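Local coordinates for protein ketosynthase (Streptomyces sp. MSC090213JE08, PDB 6KXD) that forms part of the ishigamide ketosynthase/chain length factor of a highly reducing type II polyketide synthase, where it probably takes part in building the polyketide chain, at residues Thr23-Val28 / Pro247-Val252; Ala271-Ala276 / Val366-Leu371; Val287-Pro292 / Ser317-Met322; Phe335-Val340 / Ala355-Val360. One frame throughout, in Å; residues are numbered along the deposited sequence.

Interaction 1 of 4, residues Thr23-Val28 / Pro247-Val252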
loop_
_atom_site.group_PDB
_atom_site.type_symbol
_atom_site.label_atom_id
_atom_site.label_comp_id
_atom_site.label_asym_id
_atom_site.label_seq_id
_atom_site.Cartn_x
_atom_site.Cartn_y
_atom_site.Cartn_z
ATOM N N THR B 23 5.537 15.017 -16.810
ATOM C CA THR B 23 6.610 15.831 -17.446
ATOM C C THR B 23 7.852 15.000 -17.695
ATOM O O THR B 23 8.837 15.505 -18.245
ATOM C CB THR B 23 6.916 17.059 -16.589
ATOM O OG1 THR B 23 7.472 16.524 -15.389
ATOM C CG2 THR B 23 5.678 17.876 -16.316
ATOM N N GLY B 24 7.778 13.699 -17.401
ATOM C CA GLY B 24 8.886 12.840 -17.632
ATOM C C GLY B 24 8.510 11.400 -17.317
ATOM O O GLY B 24 7.564 11.180 -16.582
ATOM N N TRP B 25 9.279 10.484 -17.872
ATOM C CA TRP B 25 9.076 9.090 -17.603
ATOM C C TRP B 25 10.343 8.313 -17.824
ATOM O O TRP B 25 11.301 8.764 -18.465
ATOM C CB TRP B 25 7.947 8.529 -18.439
ATOM C CG TRP B 25 8.148 8.555 -19.911
ATOM C CD1 TRP B 25 8.010 9.615 -20.761
ATOM C CD2 TRP B 25 8.538 7.438 -20.716
ATOM N NE1 TRP B 25 8.244 9.222 -22.045
ATOM C CE2 TRP B 25 8.585 7.900 -22.053
ATOM C CE3 TRP B 25 8.818 6.097 -20.447
ATOM C CZ2 TRP B 25 8.930 7.061 -23.109
ATOM C CZ3 TRP B 25 9.173 5.271 -21.492
ATOM C CH2 TRP B 25 9.221 5.753 -22.805
ATOM N N SER B 26 10.308 7.111 -17.264
ATOM C CA SER B 26 11.364 6.223 -17.352
ATOM C C SER B 26 10.803 4.819 -17.302
ATOM O O SER B 26 9.690 4.610 -16.813
ATOM C CB SER B 26 12.342 6.450 -16.241
ATOM O OG SER B 26 13.540 5.746 -16.537
ATOM N N ALA B 27 11.588 3.889 -17.794
ATOM C CA ALA B 27 11.201 2.515 -17.796
ATOM C C ALA B 27 12.431 1.628 -17.855
ATOM O O ALA B 27 13.425 1.919 -18.501
ATOM C CB ALA B 27 10.294 2.197 -18.951
ATOM N N VAL B 28 12.310 0.507 -17.164
ATOM C CA VAL B 28 13.201 -0.564 -17.288
ATOM C C VAL B 28 12.268 -1.725 -17.566
ATOM O O VAL B 28 11.320 -1.941 -16.825
ATOM C CB VAL B 28 14.018 -0.807 -16.005
ATOM C CG1 VAL B 28 14.903 -2.027 -16.151
ATOM C CG2 VAL B 28 14.826 0.414 -15.595
ATOM N N PRO B 247 8.359 20.703 -19.661
ATOM C CA PRO B 247 7.198 20.713 -20.542
ATOM C C PRO B 247 6.352 19.463 -20.294
ATOM O O PRO B 247 6.869 18.351 -20.171
ATOM C CB PRO B 247 7.754 20.736 -21.976
ATOM C CG PRO B 247 9.248 20.438 -21.850
ATOM C CD PRO B 247 9.634 20.678 -20.398
ATOM N N PRO B 248 5.024 19.624 -20.181
ATOM C CA PRO B 248 4.116 18.487 -20.034
ATOM C C PRO B 248 4.087 17.603 -21.283
ATOM O O PRO B 248 3.987 18.098 -22.422
ATOM C CB PRO B 248 2.757 19.131 -19.710
ATOM C CG PRO B 248 2.876 20.529 -20.264
ATOM C CD PRO B 248 4.329 20.908 -20.056
ATOM N N LEU B 249 4.134 16.286 -21.047
ATOM C CA LEU B 249 3.997 15.297 -22.086
ATOM C C LEU B 249 2.530 14.889 -22.189
ATOM O O LEU B 249 2.093 14.504 -23.268
ATOM C CB LEU B 249 4.870 14.071 -21.789
ATOM C CG LEU B 249 6.316 14.359 -21.402
ATOM C CD1 LEU B 249 7.075 13.065 -21.128
ATOM C CD2 LEU B 249 7.005 15.157 -22.502
ATOM N N ALA B 250 1.803 14.919 -21.060
ATOM C CA ALA B 250 0.451 14.486 -21.038
ATOM C C ALA B 250 -0.208 15.004 -19.776
ATOM O O ALA B 250 0.430 15.149 -18.737
ATOM C CB ALA B 250 0.361 12.980 -21.114
ATOM N N ALA B 251 -1.498 15.283 -19.880
ATOM C CA ALA B 251 -2.296 15.708 -18.749
ATOM C C ALA B 251 -3.142 14.519 -18.336
ATOM O O ALA B 251 -3.665 13.844 -19.190
ATOM C CB ALA B 251 -3.175 16.868 -19.079
ATOM N N VAL B 252 -3.177 14.262 -17.022
ATOM C CA VAL B 252 -4.026 13.238 -16.472
ATOM C C VAL B 252 -5.402 13.851 -16.203
ATOM O O VAL B 252 -5.586 14.598 -15.256
ATOM C CB VAL B 252 -3.434 12.623 -15.190
ATOM C CG1 VAL B 252 -4.365 11.559 -14.656
ATOM C CG2 VAL B 252 -2.034 12.065 -15.397
#
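A classic beta bulge, in which L249 and A250 both face I22, opens strand 250-259 beside strand 20-29 and brings L249 against T23, G24 and W25. One methyl group makes the closest side-chain contact. CD1 of L249 comes up to the edge of the W25 indole, close to the ring plane, and stands 3.6 Å from W25 CD1. L249 CD1 also lies 3.8 Å from G24 N and 4.0 Å from T23 C, so it covers a run of strand backbone as well as a ring edge. The W25 side chain leaves the strand with CG between its own N and carbonyl carbon (chi1 63°), which swings the five-membered ring toward L249; the two side chains cross at about a right angle. These two strands run antiparallel within the core typical of the thiolase-like ketosynthase family, and helix 332-344 packs against it here, with A338 and L341 touching W25 and L341 also touching A250. Strand 20-29 also pairs with strand 229-240, where L237 bonds to the backbone of T23 and G24. At the loop end, T23 meets the two prolines that lead into the bulge. Its CA lies 3.7 Å from P247 O, and CG2, turned to the side of the backbone N, reaches within 4.1 Å of P248 CA. The hydroxyl of T23 is engaged away from the prolines: OG1 is hydrogen-bonded to E239 OE1, which leaves the methyl for the apolar side of the contact.

Interaction 2 of 4, residues Ala271-Ala276 / Val366-Leu371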
loop_
_atom_site.group_PDB
_atom_site.type_symbol
_atom_site.label_atom_id
_atom_site.label_comp_id
_atom_site.label_asym_id
_atom_site.label_seq_id
_atom_site.Cartn_x
_atom_site.Cartn_y
_atom_site.Cartn_z
ATOM N N ALA B 271 -18.020 0.286 -17.738
ATOM C CA ALA B 271 -18.546 1.266 -16.837
ATOM C C ALA B 271 -17.431 2.187 -16.372
ATOM O O ALA B 271 -17.601 3.380 -16.282
ATOM C CB ALA B 271 -19.232 0.627 -15.654
ATOM N N CYS B 272 -16.279 1.585 -16.063
ATOM C CA CYS B 272 -15.158 2.328 -15.601
ATOM C C CYS B 272 -14.667 3.330 -16.655
ATOM O O CYS B 272 -14.439 4.487 -16.343
ATOM C CB CYS B 272 -14.040 1.359 -15.243
ATOM S SG CYS B 272 -12.805 2.164 -14.203
ATOM N N ALA B 273 -14.533 2.867 -17.901
ATOM C CA ALA B 273 -14.043 3.678 -19.019
ATOM C C ALA B 273 -15.039 4.809 -19.287
ATOM O O ALA B 273 -14.675 5.960 -19.430
ATOM C CB ALA B 273 -13.829 2.832 -20.231
ATOM N N ARG B 274 -16.327 4.482 -19.271
ATOM C CA ARG B 274 -17.328 5.531 -19.596
ATOM C C ARG B 274 -17.312 6.627 -18.540
ATOM O O ARG B 274 -17.364 7.827 -18.877
ATOM C CB ARG B 274 -18.731 4.937 -19.713
ATOM C CG ARG B 274 -18.901 4.206 -21.024
ATOM C CD ARG B 274 -20.351 3.892 -21.337
ATOM N NE ARG B 274 -20.371 3.009 -22.491
ATOM C CZ ARG B 274 -20.110 3.360 -23.751
ATOM N NH1 ARG B 274 -20.031 4.630 -24.121
ATOM N NH2 ARG B 274 -19.931 2.411 -24.652
ATOM N N ARG B 275 -17.156 6.230 -17.264
ATOM C CA ARG B 275 -17.034 7.165 -16.198
ATOM C C ARG B 275 -15.751 7.988 -16.385
ATOM O O ARG B 275 -15.806 9.180 -16.235
ATOM C CB ARG B 275 -17.030 6.501 -14.817
ATOM C CG ARG B 275 -17.202 7.468 -13.651
ATOM C CD ARG B 275 -17.461 6.746 -12.324
ATOM N NE ARG B 275 -18.679 7.194 -11.635
ATOM C CZ ARG B 275 -19.909 6.689 -11.822
ATOM N NH1 ARG B 275 -20.118 5.709 -12.687
ATOM N NH2 ARG B 275 -20.938 7.170 -11.143
ATOM N N ALA B 276 -14.629 7.340 -16.705
ATOM C CA ALA B 276 -13.368 8.057 -16.873
ATOM C C ALA B 276 -13.493 9.083 -18.017
ATOM O O ALA B 276 -13.023 10.236 -17.945
ATOM C CB ALA B 276 -12.244 7.093 -17.102
ATOM N N VAL B 366 -10.669 -2.931 -11.472
ATOM C CA VAL B 366 -10.580 -2.377 -12.766
ATOM C C VAL B 366 -10.205 -0.894 -12.628
ATOM O O VAL B 366 -10.620 -0.207 -11.703
ATOM C CB VAL B 366 -11.918 -2.565 -13.511
ATOM C CG1 VAL B 366 -11.895 -1.857 -14.848
ATOM C CG2 VAL B 366 -12.232 -4.062 -13.672
ATOM N N ALA B 367 -9.330 -0.427 -13.503
ATOM C CA ALA B 367 -8.993 1.002 -13.496
ATOM C C ALA B 367 -8.771 1.486 -14.932
ATOM O O ALA B 367 -8.279 0.758 -15.827
ATOM C CB ALA B 367 -7.802 1.233 -12.617
ATOM N N VAL B 368 -9.123 2.767 -15.136
ATOM C CA VAL B 368 -8.998 3.392 -16.375
ATOM C C VAL B 368 -8.437 4.786 -16.146
ATOM O O VAL B 368 -8.870 5.447 -15.227
ATOM C CB VAL B 368 -10.349 3.464 -17.105
ATOM C CG1 VAL B 368 -10.233 4.304 -18.364
ATOM C CG2 VAL B 368 -10.887 2.086 -17.430
ATOM N N ALA B 369 -7.476 5.177 -16.988
ATOM C CA ALA B 369 -7.021 6.547 -16.992
ATOM C C ALA B 369 -7.227 7.145 -18.379
ATOM O O ALA B 369 -6.906 6.523 -19.403
ATOM C CB ALA B 369 -5.582 6.683 -16.558
ATOM N N VAL B 370 -7.627 8.422 -18.374
ATOM C CA VAL B 370 -7.762 9.214 -19.612
ATOM C C VAL B 370 -6.723 10.336 -19.582
ATOM O O VAL B 370 -6.611 11.065 -18.589
ATOM C CB VAL B 370 -9.192 9.751 -19.752
ATOM C CG1 VAL B 370 -9.362 10.622 -20.983
ATOM C CG2 VAL B 370 -10.185 8.615 -19.782
ATOM N N LEU B 371 -5.885 10.367 -20.612
ATOM C CA LEU B 371 -4.790 11.358 -20.704
ATOM C C LEU B 371 -5.048 12.248 -21.912
ATOM O O LEU B 371 -5.596 11.793 -22.902
ATOM C CB LEU B 371 -3.470 10.654 -20.939
ATOM C CG LEU B 371 -3.135 9.531 -19.949
ATOM C CD1 LEU B 371 -1.842 8.852 -20.360
ATOM C CD2 LEU B 371 -3.015 10.061 -18.547
#
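V368 sits at the middle of the contact between helix 265-280 and strand 365-373, whose axes here approach to 7.6 Å and run nearly parallel, 28° apart. Every link across is apolar. The two methyls of V368 divide the helix surface between them: CG1, anti to the backbone N (chi1 173°), lies 3.7 Å from A276 CB, while CG2 lies 3.8 Å from C272 SG and close to the backbone N of A273. On either side along the strand a second valine completes the row. CG1 of V366 meets C272 CB at 3.9 Å, and CG2 of V370 meets A276 CB at 3.7 Å. A glycine in place of V368 would probably open a gap and leave C272 SG and A276 CB without the methyls that pack on them.

Several backbone polar groups are hydrogen-bonded: A276 N bonds to C272 O inside the helix, A276 O accepts from S254 OG, and V368 pairs with E256 of the neighbouring strand. Beyond the contact, R275 packs on N160 of the partner subunit. With small alanines and a cysteine on the helix and branched valines on the strand, cohesion rests on close fit and burial, without charge or side-chain hydrogen bonds between the two.

Interaction 3 of 4, residues Val287-Pro292 / Ser317-Met322. With ACT (acetate ion), chain E.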
loop_
_atom_site.group_PDB
_atom_site.type_symbol
_atom_site.label_atom_id
_atom_site.label_comp_id
_atom_site.label_asym_id
_atom_site.label_seq_id
_atom_site.Cartn_x
_atom_site.Cartn_y
_atom_site.Cartn_z
ATOM N N VAL B 287 -11.010 9.307 -28.472
ATOM C CA VAL B 287 -9.860 8.512 -28.054
ATOM C C VAL B 287 -9.019 8.168 -29.265
ATOM O O VAL B 287 -9.489 7.579 -30.231
ATOM C CB VAL B 287 -10.270 7.231 -27.301
ATOM C CG1 VAL B 287 -9.036 6.407 -26.968
ATOM C CG2 VAL B 287 -11.085 7.573 -26.077
ATOM N N TRP B 288 -7.735 8.540 -29.186
ATOM C CA TRP B 288 -6.802 8.392 -30.261
ATOM C C TRP B 288 -5.926 7.167 -30.034
ATOM O O TRP B 288 -5.497 6.512 -30.998
ATOM C CB TRP B 288 -5.995 9.693 -30.381
ATOM C CG TRP B 288 -4.854 9.691 -31.353
ATOM C CD1 TRP B 288 -4.894 9.965 -32.693
ATOM C CD2 TRP B 288 -3.480 9.439 -31.033
ATOM N NE1 TRP B 288 -3.635 9.876 -33.225
ATOM C CE2 TRP B 288 -2.751 9.548 -32.236
ATOM C CE3 TRP B 288 -2.804 9.124 -29.843
ATOM C CZ2 TRP B 288 -1.372 9.367 -32.276
ATOM C CZ3 TRP B 288 -1.443 8.918 -29.894
ATOM C CH2 TRP B 288 -0.745 9.044 -31.095
ATOM N N ALA B 289 -5.664 6.870 -28.756
ATOM C CA ALA B 289 -4.915 5.673 -28.388
ATOM C C ALA B 289 -5.568 5.050 -27.163
ATOM O O ALA B 289 -5.879 5.761 -26.194
ATOM C CB ALA B 289 -3.458 6.006 -28.115
ATOM N N ALA B 290 -5.866 3.758 -27.273
ATOM C CA ALA B 290 -6.413 2.998 -26.183
ATOM C C ALA B 290 -5.534 1.772 -25.965
ATOM O O ALA B 290 -5.302 0.992 -26.880
ATOM C CB ALA B 290 -7.826 2.585 -26.480
ATOM N N VAL B 291 -5.067 1.610 -24.722
ATOM C CA VAL B 291 -4.090 0.611 -24.379
ATOM C C VAL B 291 -4.630 -0.202 -23.219
ATOM O O VAL B 291 -4.582 0.215 -22.076
ATOM C CB VAL B 291 -2.718 1.216 -24.054
ATOM C CG1 VAL B 291 -1.738 0.108 -23.807
ATOM C CG2 VAL B 291 -2.219 2.126 -25.177
ATOM N N PRO B 292 -5.201 -1.385 -23.537
ATOM C CA PRO B 292 -5.653 -2.342 -22.537
ATOM C C PRO B 292 -4.438 -3.052 -21.951
ATOM O O PRO B 292 -3.402 -3.038 -22.579
ATOM C CB PRO B 292 -6.544 -3.329 -23.322
ATOM C CG PRO B 292 -6.216 -3.108 -24.768
ATOM C CD PRO B 292 -5.458 -1.805 -24.911
ATOM N N SER B 317 -5.206 0.208 -32.681
ATOM C CA SER B 317 -4.108 -0.111 -33.588
ATOM C C SER B 317 -2.978 0.901 -33.457
ATOM O O SER B 317 -2.022 0.811 -34.169
ATOM C CB SER B 317 -4.560 -0.111 -35.016
ATOM O OG SER B 317 -5.949 -0.009 -35.068
ATOM N N ARG B 318 -3.189 1.929 -32.652
ATOM C CA ARG B 318 -2.265 3.022 -32.568
ATOM C C ARG B 318 -1.004 2.599 -31.800
ATOM O O ARG B 318 0.064 3.084 -32.058
ATOM C CB ARG B 318 -2.948 4.201 -31.871
ATOM C CG ARG B 318 -2.280 5.533 -32.160
ATOM C CD ARG B 318 -2.764 6.105 -33.469
ATOM N NE ARG B 318 -4.131 6.534 -33.311
ATOM C CZ ARG B 318 -4.947 6.839 -34.307
ATOM N NH1 ARG B 318 -4.484 6.928 -35.542
ATOM N NH2 ARG B 318 -6.227 7.058 -34.058
ATOM N N VAL B 319 -1.159 1.714 -30.824
ATOM C CA VAL B 319 -0.073 1.303 -29.974
ATOM C C VAL B 319 -0.017 -0.207 -30.061
ATOM O O VAL B 319 -1.058 -0.832 -29.938
ATOM C CB VAL B 319 -0.325 1.736 -28.520
ATOM C CG1 VAL B 319 0.770 1.268 -27.577
ATOM C CG2 VAL B 319 -0.527 3.231 -28.428
ATOM N N PRO B 320 1.171 -0.837 -30.192
ATOM C CA PRO B 320 1.253 -2.301 -30.169
ATOM C C PRO B 320 0.713 -2.932 -28.883
ATOM O O PRO B 320 0.713 -2.290 -27.826
ATOM C CB PRO B 320 2.753 -2.550 -30.354
ATOM C CG PRO B 320 3.231 -1.322 -31.113
ATOM C CD PRO B 320 2.461 -0.185 -30.472
ATOM N N SER B 321 0.250 -4.177 -28.984
ATOM C CA SER B 321 -0.304 -4.908 -27.842
ATOM C C SER B 321 0.747 -4.938 -26.732
ATOM O O SER B 321 1.903 -5.109 -27.015
ATOM C CB SER B 321 -0.730 -6.310 -28.156
ATOM O OG SER B 321 -1.260 -6.918 -26.976
ATOM N N MET B 322 0.289 -4.764 -25.494
ATOM C CA MET B 322 1.098 -4.972 -24.291
ATOM C C MET B 322 1.483 -6.446 -24.166
ATOM O O MET B 322 2.438 -6.748 -23.482
ATOM C CB MET B 322 0.347 -4.564 -23.023
ATOM C CG MET B 322 0.137 -3.077 -22.907
ATOM S SD MET B 322 1.714 -2.190 -22.845
ATOM C CE MET B 322 1.835 -1.557 -24.511
HETATM C C ACT E . -7.261 8.588 -37.717
HETATM O O ACT E . -7.340 8.202 -38.900
HETATM O OXT ACT E . -7.569 7.799 -36.800
HETATM C CH3 ACT E . -6.867 9.994 -37.389
HETATM O O HOH W 1 -2.423 -3.784 -25.053
#
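R318 starts with CG anti to its N (chi1 -159°) and then bends at chi2 and chi3, which folds its guanidinium back flat over the indole of W288. The planes lie only 4° apart with centres 3.8 Å apart, a cation-pi stack over the five-membered ring, while CG of R318 lies over the face of the six-membered ring in a CH-pi contact. W288 also holds the arginine through its carbonyl: NE donates to W288 O at 2.7 Å, nearly within the guanidinium plane, and NH2 adds a weak bond to the same oxygen. Acetate OXT lies at the guanidinium edge, bonded to R318 NH2 at 3.1 Å; NH2 also forms a salt bridge to a phosphate, both ions probably from the crystallisation liquor.

Further along, V319 CG2 packs on V291 CG2 at 3.8 Å and on A289 CB. M322 CG rests 3.8 Å from V291 CG1, and a water joins P292 O to M322 N. Helix 332-344 closes over these apolar residues, A339 touching both V319 and M322. The arrangement is that of a loop laid along a strand, here strand 287-291, which pairs in parallel with strand 354-360 within a thiolase-like core.

Interaction 4 of 4, residues Phe335-Val340 / Ala355-Val360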
loop_
_atom_site.group_PDB
_atom_site.type_symbol
_atom_site.label_atom_id
_atom_site.label_comp_id
_atom_site.label_asym_id
_atom_site.label_seq_id
_atom_site.Cartn_x
_atom_site.Cartn_y
_atom_site.Cartn_z
ATOM N N PHE B 335 3.638 0.666 -17.836
ATOM C CA PHE B 335 4.110 0.358 -19.176
ATOM C C PHE B 335 3.067 0.821 -20.185
ATOM O O PHE B 335 3.432 1.391 -21.199
ATOM C CB PHE B 335 4.420 -1.105 -19.352
ATOM C CG PHE B 335 5.674 -1.576 -18.684
ATOM C CD1 PHE B 335 6.592 -0.670 -18.178
ATOM C CD2 PHE B 335 5.949 -2.912 -18.605
ATOM C CE1 PHE B 335 7.758 -1.114 -17.580
ATOM C CE2 PHE B 335 7.108 -3.355 -17.996
ATOM C CZ PHE B 335 8.022 -2.449 -17.530
ATOM N N GLN B 336 1.785 0.749 -19.807
ATOM C CA GLN B 336 0.730 1.175 -20.734
ATOM C C GLN B 336 0.769 2.688 -20.988
ATOM O O GLN B 336 0.710 3.128 -22.147
ATOM C CB GLN B 336 -0.634 0.730 -20.228
ATOM C CG GLN B 336 -0.771 -0.768 -20.330
ATOM C CD GLN B 336 -1.925 -1.228 -19.493
ATOM O OE1 GLN B 336 -1.773 -1.951 -18.532
ATOM N NE2 GLN B 336 -3.099 -0.786 -19.864
ATOM N N ILE B 337 0.890 3.451 -19.906
ATOM C CA ILE B 337 1.009 4.864 -19.961
ATOM C C ILE B 337 2.300 5.210 -20.710
ATOM O O ILE B 337 2.280 6.018 -21.595
ATOM C CB ILE B 337 0.941 5.485 -18.564
ATOM C CG1 ILE B 337 -0.450 5.316 -17.940
ATOM C CG2 ILE B 337 1.337 6.937 -18.665
ATOM C CD1 ILE B 337 -0.528 5.717 -16.505
ATOM N N ALA B 338 3.415 4.582 -20.364
ATOM C CA ALA B 338 4.686 4.801 -21.075
ATOM C C ALA B 338 4.573 4.482 -22.575
ATOM O O ALA B 338 5.149 5.227 -23.385
ATOM C CB ALA B 338 5.802 4.033 -20.453
ATOM N N ALA B 339 3.869 3.410 -22.947
ATOM C CA ALA B 339 3.682 3.085 -24.348
ATOM C C ALA B 339 2.938 4.229 -25.053
ATOM O O ALA B 339 3.268 4.576 -26.180
ATOM C CB ALA B 339 2.989 1.768 -24.509
ATOM N N VAL B 340 1.925 4.804 -24.407
ATOM C CA VAL B 340 1.218 5.943 -24.946
ATOM C C VAL B 340 2.185 7.111 -25.152
ATOM O O VAL B 340 2.183 7.733 -26.231
ATOM C CB VAL B 340 0.015 6.367 -24.092
ATOM C CG1 VAL B 340 -0.529 7.700 -24.553
ATOM C CG2 VAL B 340 -1.086 5.319 -24.085
ATOM N N ALA B 355 -5.784 9.775 -24.859
ATOM C CA ALA B 355 -5.431 8.413 -24.703
ATOM C C ALA B 355 -6.140 7.846 -23.467
ATOM O O ALA B 355 -6.390 8.489 -22.490
ATOM C CB ALA B 355 -3.937 8.256 -24.585
ATOM N N LEU B 356 -6.454 6.576 -23.566
ATOM C CA LEU B 356 -7.134 5.828 -22.528
ATOM C C LEU B 356 -6.286 4.592 -22.235
ATOM O O LEU B 356 -5.909 3.864 -23.173
ATOM C CB LEU B 356 -8.510 5.389 -23.023
ATOM C CG LEU B 356 -9.428 4.744 -21.995
ATOM C CD1 LEU B 356 -10.877 5.028 -22.337
ATOM C CD2 LEU B 356 -9.226 3.242 -21.979
ATOM N N VAL B 357 -6.017 4.354 -20.956
ATOM C CA VAL B 357 -5.318 3.132 -20.537
ATOM C C VAL B 357 -6.243 2.412 -19.556
ATOM O O VAL B 357 -6.914 3.026 -18.796
ATOM C CB VAL B 357 -3.933 3.412 -19.933
ATOM C CG1 VAL B 357 -3.078 4.185 -20.904
ATOM C CG2 VAL B 357 -3.989 4.100 -18.597
ATOM N N CYS B 358 -6.323 1.097 -19.670
ATOM C CA CYS B 358 -7.254 0.353 -18.908
ATOM C C CYS B 358 -6.491 -0.865 -18.375
ATOM O O CYS B 358 -5.659 -1.452 -19.100
ATOM C CB CYS B 358 -8.414 -0.116 -19.802
ATOM S SG CYS B 358 -9.575 -1.095 -18.827
ATOM N N ALA B 359 -6.777 -1.262 -17.141
ATOM C CA ALA B 359 -6.229 -2.507 -16.627
ATOM C C ALA B 359 -7.261 -3.201 -15.755
ATOM O O ALA B 359 -8.121 -2.560 -15.189
ATOM C CB ALA B 359 -4.979 -2.274 -15.843
ATOM N N VAL B 360 -7.108 -4.532 -15.710
ATOM C CA VAL B 360 -7.890 -5.438 -14.873
ATOM C C VAL B 360 -6.924 -6.354 -14.139
ATOM O O VAL B 360 -5.914 -6.725 -14.632
ATOM C CB VAL B 360 -8.896 -6.249 -15.711
ATOM C CG1 VAL B 360 -9.834 -5.288 -16.392
ATOM C CG2 VAL B 360 -8.218 -7.150 -16.744
#
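V357 projects from strand 354-360 into the hollow between Q336, I337 and V340 on helix 332-344. The helix and strand run nearly antiparallel at 160°, with axes 8.6 Å apart. The two branches of V357 serve different walls: CG2 approaches I337 CG1 at 3.8 Å, the side chains crossing at about a right angle, and CG1 faces V340 CG2 at 3.9 Å. One step back along this face, the small A355 makes room for V340, whose CG1 presses on A355 CB at a tight 3.5 Å.

At the other end Q336 reaches across to the strand. Extended beyond CG, its chain carries the amide past V357 so that NE2 donates to C358 O at 2.8 Å, from above the carbonyl plane, while OE1 lies near A359 CB. The same NE2 also donates to V291 O of the adjoining strand, and OE1 is bonded to S332 OG one helical turn earlier, which should fix which way round the amide lies. A leucine in place of Q336 would probably leave the carbonyls of C358 and V291 without this donor in a buried setting. One amide thus helps to satisfy carbonyls on two strands, while apolar branches of I337, V340 and V357 interlock beside it.

Overall arrangement
All four contacts involve strands of the thiolase-like core. Along the chain interaction 1 closes first; interactions 3 and 4 follow one another inside the long loop closed by interaction 2. Strands 250-259, 365-373, 354-360 and 287-291 are successive neighbours and tie the set together. Interactions 3 and 4 have centres only 8 Å apart, those of 2 and 4 stand 11 Å apart, and those of 1 and 2 stand 19 Å apart. Helix 332-344 lies against one side of these strands, touching interactions 1 and 3 as well as carrying 4, while helix 265-280 covers the other. The late part of the chain is thereby bound to its first long strand.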